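Local atomic coordinates of Aac(6')-ib (Escherichia coli, PDB entry 2BUE), a protein that probably transfers the acetyl group of acetyl-CoA to the 6'-amino group of aminoglycosides such as kanamycin B, giving resistance to these antibiotics. Residues R162-Y167 / V186-T191. The protein carries 2 engineered substitutions. Numbering follows the deposited sequence.
With COA (coenzyme A), chain B.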
loop_
_atom_site.group_PDB
_atom_site.type_symbol
_atom_site.label_atom_id
_atom_site.label_comp_id
_atom_site.label_asym_id
_atom_site.label_seq_id
_atom_site.Cartn_x
_atom_site.Cartn_y
_atom_site.Cartn_z
ATOM N N ARG A 162 -7.501 -6.208 -10.950
ATOM C CA ARG A 162 -7.286 -4.791 -11.220
ATOM C C ARG A 162 -6.055 -4.304 -10.443
ATOM O O ARG A 162 -5.189 -3.618 -10.998
ATOM C CB ARG A 162 -8.531 -3.969 -10.836
ATOM C CG ARG A 162 -8.364 -2.469 -11.079
ATOM C CD ARG A 162 -9.660 -1.685 -10.774
ATOM N NE ARG A 162 -10.116 -1.927 -9.413
ATOM C CZ ARG A 162 -11.364 -1.748 -8.978
ATOM N NH1 ARG A 162 -12.316 -1.322 -9.808
ATOM N NH2 ARG A 162 -11.667 -2.017 -7.717
ATOM N N ALA A 163 -5.981 -4.675 -9.166
ATOM C CA ALA A 163 -4.816 -4.280 -8.317
ATOM C C ALA A 163 -3.529 -4.887 -8.892
ATOM O O ALA A 163 -2.503 -4.217 -8.994
ATOM C CB ALA A 163 -5.018 -4.734 -6.896
ATOM N N ILE A 164 -3.594 -6.159 -9.282
ATOM C CA ILE A 164 -2.421 -6.838 -9.869
ATOM C C ILE A 164 -1.906 -6.105 -11.120
ATOM O O ILE A 164 -0.694 -5.839 -11.250
ATOM C CB ILE A 164 -2.714 -8.345 -10.168
ATOM C CG1 ILE A 164 -2.974 -9.115 -8.857
ATOM C CG2 ILE A 164 -1.573 -8.979 -10.956
ATOM C CD1 ILE A 164 -3.711 -10.450 -9.062
ATOM N N ARG A 165 -2.820 -5.752 -12.026
ATOM C CA ARG A 165 -2.443 -5.008 -13.223
ATOM C C ARG A 165 -1.869 -3.627 -12.899
ATOM O O ARG A 165 -0.868 -3.224 -13.486
ATOM C CB ARG A 165 -3.621 -4.889 -14.195
ATOM C CG ARG A 165 -3.265 -4.128 -15.469
ATOM C CD ARG A 165 -2.452 -4.980 -16.455
ATOM N NE ARG A 165 -1.729 -4.150 -17.424
ATOM C CZ ARG A 165 -0.407 -4.186 -17.607
ATOM N NH1 ARG A 165 0.345 -5.026 -16.904
ATOM N NH2 ARG A 165 0.166 -3.393 -18.510
ATOM N N CYS A 166 -2.490 -2.918 -11.958
ATOM C CA CYS A 166 -1.967 -1.610 -11.531
ATOM C C CYS A 166 -0.506 -1.767 -11.065
ATOM O O CYS A 166 0.380 -1.013 -11.489
ATOM C CB CYS A 166 -2.834 -1.051 -10.411
ATOM S SG CYS A 166 -2.150 0.404 -9.595
ATOM N N TYR A 167 -0.262 -2.770 -10.216
ATOM C CA TYR A 167 1.086 -2.992 -9.700
ATOM C C TYR A 167 2.094 -3.301 -10.813
ATOM O O TYR A 167 3.217 -2.794 -10.804
ATOM C CB TYR A 167 1.102 -4.091 -8.635
ATOM C CG TYR A 167 0.548 -3.653 -7.291
ATOM C CD1 TYR A 167 1.098 -2.524 -6.632
ATOM C CD2 TYR A 167 -0.432 -4.416 -6.627
ATOM C CE1 TYR A 167 0.644 -2.116 -5.357
ATOM C CE2 TYR A 167 -0.919 -4.002 -5.359
ATOM C CZ TYR A 167 -0.361 -2.841 -4.736
ATOM O OH TYR A 167 -0.768 -2.366 -3.485
ATOM N N VAL A 186 -0.846 -13.057 -4.194
ATOM C CA VAL A 186 0.101 -13.036 -5.303
ATOM C C VAL A 186 1.260 -12.139 -4.865
ATOM O O VAL A 186 1.098 -10.925 -4.788
ATOM C CB VAL A 186 -0.546 -12.541 -6.598
ATOM C CG1 VAL A 186 0.483 -12.467 -7.730
ATOM C CG2 VAL A 186 -1.710 -13.496 -6.988
ATOM N N TYR A 187 2.405 -12.757 -4.574
ATOM C CA TYR A 187 3.579 -12.011 -4.122
ATOM C C TYR A 187 4.207 -11.307 -5.330
ATOM O O TYR A 187 4.542 -11.939 -6.342
ATOM C CB TYR A 187 4.571 -12.972 -3.501
ATOM C CG TYR A 187 5.671 -12.254 -2.793
ATOM C CD1 TYR A 187 5.397 -11.435 -1.676
ATOM C CD2 TYR A 187 6.984 -12.383 -3.227
ATOM C CE1 TYR A 187 6.441 -10.765 -0.999
ATOM C CE2 TYR A 187 8.037 -11.704 -2.568
ATOM C CZ TYR A 187 7.750 -10.893 -1.476
ATOM O OH TYR A 187 8.790 -10.218 -0.873
ATOM N N MET A 188 4.356 -9.985 -5.225
ATOM C CA MET A 188 4.907 -9.176 -6.316
ATOM C C MET A 188 6.045 -8.319 -5.783
ATOM O O MET A 188 5.960 -7.820 -4.672
ATOM C CB MET A 188 3.826 -8.253 -6.883
ATOM C CG MET A 188 2.605 -9.046 -7.421
ATOM S SD MET A 188 1.374 -7.967 -8.149
ATOM C CE MET A 188 2.167 -7.420 -9.650
ATOM N N VAL A 189 7.074 -8.116 -6.596
ATOM C CA VAL A 189 8.235 -7.340 -6.138
ATOM C C VAL A 189 8.770 -6.400 -7.213
ATOM O O VAL A 189 8.580 -6.608 -8.427
ATOM C CB VAL A 189 9.392 -8.258 -5.599
ATOM C CG1 VAL A 189 8.928 -9.211 -4.502
ATOM C CG2 VAL A 189 10.111 -8.995 -6.733
ATOM N N GLN A 190 9.475 -5.370 -6.745
ATOM C CA GLN A 190 10.234 -4.461 -7.590
ATOM C C GLN A 190 11.554 -4.189 -6.852
ATOM O O GLN A 190 11.538 -3.647 -5.755
ATOM C CB GLN A 190 9.459 -3.162 -7.781
ATOM C CG GLN A 190 10.100 -2.235 -8.771
ATOM C CD GLN A 190 9.260 -1.026 -9.130
ATOM O OE1 GLN A 190 8.057 -0.901 -8.773
ATOM N NE2 GLN A 190 9.873 -0.132 -9.883
ATOM N N THR A 191 12.688 -4.594 -7.427
ATOM C CA THR A 191 13.991 -4.412 -6.768
ATOM C C THR A 191 14.546 -3.017 -7.052
ATOM O O THR A 191 14.163 -2.372 -8.023
ATOM C CB THR A 191 15.042 -5.429 -7.281
ATOM O OG1 THR A 191 15.280 -5.187 -8.679
ATOM C CG2 THR A 191 14.548 -6.893 -7.051
HETATM N N1A COA B . -10.066 -6.651 -13.855
HETATM C C2A COA B . -8.859 -6.768 -14.404
HETATM N N3A COA B . -8.185 -5.704 -14.816
HETATM C C4A COA B . -8.725 -4.479 -14.683
HETATM C C5A COA B . -9.979 -4.318 -14.119
HETATM C C6A COA B . -10.659 -5.448 -13.695
HETATM N N6A COA B . -11.872 -5.321 -13.143
HETATM N N7A COA B . -10.271 -3.018 -14.109
HETATM C C8A COA B . -9.240 -2.376 -14.652
HETATM N N9A COA B . -8.308 -3.267 -15.006
HETATM C C1B COA B . -7.014 -2.971 -15.609
HETATM C C2B COA B . -7.152 -1.607 -16.253
HETATM O O2B COA B . -7.515 -1.793 -17.625
HETATM C C3B COA B . -5.750 -1.035 -16.067
HETATM O O3B COA B . -4.856 -1.663 -16.992
HETATM P P3B COA B . -4.583 -1.025 -18.435
HETATM O O7A COA B . -3.342 -1.890 -19.014
HETATM O O8A COA B . -4.039 0.468 -18.186
HETATM O O9A COA B . -5.791 -1.077 -19.305
HETATM C C4B COA B . -5.375 -1.541 -14.665
HETATM O O4B COA B . -6.142 -2.758 -14.453
HETATM C C5B COA B . -5.531 -0.621 -13.451
HETATM O O5B COA B . -4.637 0.498 -13.496
HETATM P P1A COA B . -5.149 1.907 -12.858
HETATM O O1A COA B . -3.966 2.787 -12.539
HETATM O O2A COA B . -6.267 2.514 -13.623
HETATM O O3A COA B . -5.732 1.360 -11.479
HETATM P P2A COA B . -6.624 2.263 -10.455
HETATM O O4A COA B . -6.362 3.691 -10.716
HETATM O O5A COA B . -8.025 1.752 -10.388
HETATM O O6A COA B . -5.889 1.857 -9.068
HETATM C CBP COA B . -6.310 0.407 -7.162
HETATM C CCP COA B . -5.804 0.477 -8.618
HETATM C CDP COA B . -6.256 -1.071 -6.712
HETATM C CEP COA B . -5.379 1.275 -6.275
HETATM C CAP COA B . -7.779 0.947 -7.097
HETATM O OAP COA B . -8.583 0.345 -8.134
HETATM C C9P COA B . -8.430 0.764 -5.709
HETATM O O9P COA B . -8.072 1.471 -4.764
HETATM N N8P COA B . -9.384 -0.191 -5.627
HETATM C C7P COA B . -10.112 -0.500 -4.375
HETATM C C6P COA B . -9.132 -0.896 -3.239
HETATM C C5P COA B . -8.070 -1.945 -3.651
HETATM O O5P COA B . -8.341 -2.876 -4.414
HETATM N N4P COA B . -6.852 -1.776 -3.110
HETATM C C3P COA B . -5.739 -2.689 -3.447
HETATM C C2P COA B . -5.680 -3.924 -2.550
HETATM S S1P COA B . -4.188 -4.964 -2.889
#
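Met188 reaches from strand 183-191 into the side of helix 161-169 between Ile164 and Tyr167, a compact example of how the GNAT acetyltransferase fold packs its coenzyme-binding helix against the central sheet. Helix and strand segments run nearly parallel, their axes 10.4 Å apart at an angle of 15°, and the contact is made mainly by side chains, with no bond between the backbones. The methionine extends through its first carbons and then bends at its last torsion (chi3 71°), which turns the methyl group in against the helix: CE lies 3.6 Å from Tyr167 CB and equally close to the backbone O of Ile164. The sulfur forms a Met-aromatic contact with the Tyr167 ring, approaching obliquely with SD 5.3 Å from the ring centroid. Ile164 crosses the methionine at about a right angle and divides its branches, CG2 meeting Met188 SD at 4.2 Å while CD1 reaches on to Val186 CG2. Beyond the sheet contact, Tyr167 is fixed by a hydrogen bond from its hydroxyl group to Gln119 OE1 and by an edge-to-face stack with Phe172. Other side chains of the same helix segment serve the cofactor: Cys166 SG packs on the CCP carbon of coenzyme A, and Arg162 brings its guanidinium face over OAP. Arg165, bent at chi2 (77°), presents its guanidinium edge to the 3'-phosphate, where NE donates an almost straight 3.2 Å hydrogen bond to O7A of coenzyme A.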